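Local coordinates for protein colicin-B (PDB 1RH1) that kills sensitive Escherichia coli cells by forming channels that depolarise the cytoplasmic membrane and dissipate cellular energy, at residues D307-V310 and K311-Q314. Numbering follows the deposited sequence.
Sequences DFRV and KKEQ
The carbonyl oxygen of Phe308 accepts a hydrogen bond from the backbone N of Lys312 at 2.9 Å, one rung of the i to i+4 ladder of an alpha helix. The helix is the long one, 291-340, that links the N-terminal part of colicin B to its helical pore-forming domain and continues into the latter, holding the two apart as one continuous rod. Neighbouring rungs run from Lys311 N to Asp307 O (3.0 Å) and from Gln314 N to Val310 O (3.1 Å). Between them the bond from Glu313 N to Arg309 O, at 3.4 Å, is weak although its N-H points almost straight at the acceptor.

One turn apart, Arg309 and Glu313 have the i, i+4 spacing that suits an ion pair, yet the pair is not closed. Glu313 turns its CG beside its own backbone N (chi1 -55°), and the carboxylate folds back over the helix backbone, with OE2 3.1 Å from Arg309 O, one acceptor beside another. Arg309 bends at chi2 and chi3, and its CD, not its guanidinium, packs on the carboxylate, 3.9 Å from Glu313 OE1. The nearest charged atoms, Arg309 NH1 and Glu313 OE1, stay 4.3 Å apart, with the two planar groups 68° from coplanar, so any attraction is probably modest.

Lys312, long and flexible enough to reach Glu116, forms a salt bridge with its carboxylate, on which Arg309 also converges in a long, weak ion pair; this shared negative charge probably offsets the closeness of the two cations. Phe308 suits its partly exposed place by laying an apolar side chain against Glu116 and Arg119, loop residues of the N-terminal part. Bends at chi2 and chi3 in Lys312 leave its NZ over one face of the Arg309 guanidinium, 4.4 Å from Arg309 NH2.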
ATOM      1  N   ASP A 307      -4.971  -7.490   6.830  1.00 15.22           N
ATOM      2  CA  ASP A 307      -5.863  -7.126   5.760  1.00 17.63           C
ATOM      3  C   ASP A 307      -5.072  -6.816   4.510  1.00 17.60           C
ATOM      4  O   ASP A 307      -5.545  -7.101   3.411  1.00 14.01           O
ATOM      5  CB  ASP A 307      -6.693  -5.928   6.183  1.00 20.89           C
ATOM      6  CG  ASP A 307      -7.644  -6.176   7.360  1.00 28.47           C
ATOM      7  OD1 ASP A 307      -7.978  -7.331   7.670  1.00 32.78           O
ATOM      8  OD2 ASP A 307      -8.058  -5.187   7.977  1.00 36.00           O
ATOM      9  N   PHE A 308      -3.853  -6.270   4.679  1.00 14.08           N
ATOM     10  CA  PHE A 308      -2.955  -5.986   3.569  1.00 12.19           C
ATOM     11  C   PHE A 308      -2.497  -7.299   2.962  1.00 15.11           C
ATOM     12  O   PHE A 308      -2.425  -7.449   1.746  1.00 15.23           O
ATOM     13  CB  PHE A 308      -1.761  -5.210   4.078  1.00  9.01           C
ATOM     14  CG  PHE A 308      -0.617  -5.077   3.085  1.00  4.23           C
ATOM     15  CD1 PHE A 308      -0.720  -4.200   2.009  1.00  6.12           C
ATOM     16  CD2 PHE A 308       0.534  -5.828   3.267  1.00  7.75           C
ATOM     17  CE1 PHE A 308       0.331  -4.070   1.109  1.00  4.21           C
ATOM     18  CE2 PHE A 308       1.581  -5.694   2.359  1.00  7.55           C
ATOM     19  CZ  PHE A 308       1.486  -4.817   1.283  1.00  7.20           C
ATOM     20  N   ARG A 309      -2.173  -8.218   3.875  1.00 14.42           N
ATOM     21  CA  ARG A 309      -1.763  -9.575   3.583  1.00 13.45           C
ATOM     22  C   ARG A 309      -2.833 -10.316   2.807  1.00 10.27           C
ATOM     23  O   ARG A 309      -2.542 -11.072   1.882  1.00 12.32           O
ATOM     24  CB  ARG A 309      -1.474 -10.263   4.913  1.00 18.26           C
ATOM     25  CG  ARG A 309      -1.218 -11.766   4.953  1.00 22.88           C
ATOM     26  CD  ARG A 309      -0.157 -12.242   3.958  1.00 30.08           C
ATOM     27  NE  ARG A 309       1.165 -11.663   4.147  1.00 36.89           N
ATOM     28  CZ  ARG A 309       2.274 -12.418   4.077  1.00 42.47           C
ATOM     29  NH1 ARG A 309       2.226 -13.734   3.842  1.00 43.67           N
ATOM     30  NH2 ARG A 309       3.468 -11.844   4.191  1.00 45.88           N
ATOM     31  N   VAL A 310      -4.087 -10.105   3.178  1.00  8.90           N
ATOM     32  CA  VAL A 310      -5.151 -10.794   2.502  1.00  7.40           C
ATOM     33  C   VAL A 310      -5.356 -10.181   1.133  1.00  9.18           C
ATOM     34  O   VAL A 310      -5.420 -10.926   0.164  1.00 14.16           O
ATOM     35  CB  VAL A 310      -6.375 -10.713   3.427  1.00  4.85           C
ATOM     36  CG1 VAL A 310      -7.690 -10.983   2.724  1.00  5.17           C
ATOM     37  CG2 VAL A 310      -6.179 -11.804   4.471  1.00  2.41           C
ATOM     38  N   LYS A 311      -5.376  -8.856   0.990  1.00  9.65           N
ATOM     39  CA  LYS A 311      -5.604  -8.203  -0.289  1.00  8.02           C
ATOM     40  C   LYS A 311      -4.504  -8.569  -1.252  1.00  4.53           C
ATOM     41  O   LYS A 311      -4.784  -8.822  -2.415  1.00  4.03           O
ATOM     42  CB  LYS A 311      -5.652  -6.691  -0.066  1.00  9.85           C
ATOM     43  CG  LYS A 311      -5.833  -5.784  -1.288  1.00 15.37           C
ATOM     44  CD  LYS A 311      -5.902  -4.287  -0.929  1.00 21.18           C
ATOM     45  CE  LYS A 311      -4.606  -3.787  -0.255  1.00 28.07           C
ATOM     46  NZ  LYS A 311      -4.755  -2.485   0.385  1.00 29.80           N
ATOM     47  N   LYS A 312      -3.279  -8.683  -0.742  1.00  4.06           N
ATOM     48  CA  LYS A 312      -2.119  -8.966  -1.561  1.00  6.65           C
ATOM     49  C   LYS A 312      -2.221 -10.305  -2.266  1.00 12.00           C
ATOM     50  O   LYS A 312      -2.118 -10.332  -3.496  1.00 13.98           O
ATOM     51  CB  LYS A 312      -0.865  -8.964  -0.720  1.00  6.59           C
ATOM     52  CG  LYS A 312       0.357  -8.371  -1.413  1.00  6.05           C
ATOM     53  CD  LYS A 312       1.535  -9.324  -1.443  1.00  7.06           C
ATOM     54  CE  LYS A 312       1.798  -9.913  -0.064  1.00 13.02           C
ATOM     55  NZ  LYS A 312       2.900 -10.856  -0.076  1.00 14.11           N
ATOM     56  N   GLU A 313      -2.461 -11.404  -1.530  1.00 11.94           N
ATOM     57  CA  GLU A 313      -2.585 -12.723  -2.137  1.00 14.17           C
ATOM     58  C   GLU A 313      -3.802 -12.798  -3.063  1.00 15.11           C
ATOM     59  O   GLU A 313      -3.735 -13.369  -4.154  1.00 14.89           O
ATOM     60  CB  GLU A 313      -2.731 -13.764  -1.079  1.00 16.07           C
ATOM     61  CG  GLU A 313      -1.622 -13.744  -0.074  1.00 22.17           C
ATOM     62  CD  GLU A 313      -2.026 -14.420   1.236  1.00 29.62           C
ATOM     63  OE1 GLU A 313      -1.240 -15.225   1.735  1.00 38.54           O
ATOM     64  OE2 GLU A 313      -3.107 -14.146   1.770  1.00 31.25           O
ATOM     65  N   GLN A 314      -4.917 -12.191  -2.653  1.00 16.18           N
ATOM     66  CA  GLN A 314      -6.123 -12.155  -3.443  1.00 17.23           C
ATOM     67  C   GLN A 314      -5.828 -11.615  -4.828  1.00 19.01           C
ATOM     68  O   GLN A 314      -6.148 -12.268  -5.821  1.00 23.26           O
ATOM     69  CB  GLN A 314      -7.122 -11.274  -2.741  1.00 23.82           C
ATOM     70  CG  GLN A 314      -8.352 -10.789  -3.510  1.00 32.22           C
ATOM     71  CD  GLN A 314      -8.886  -9.463  -2.962  1.00 38.96           C
ATOM     72  OE1 GLN A 314      -8.651  -8.396  -3.541  1.00 41.63           O
ATOM     73  NE2 GLN A 314      -9.598  -9.482  -1.825  1.00 42.79           N
TER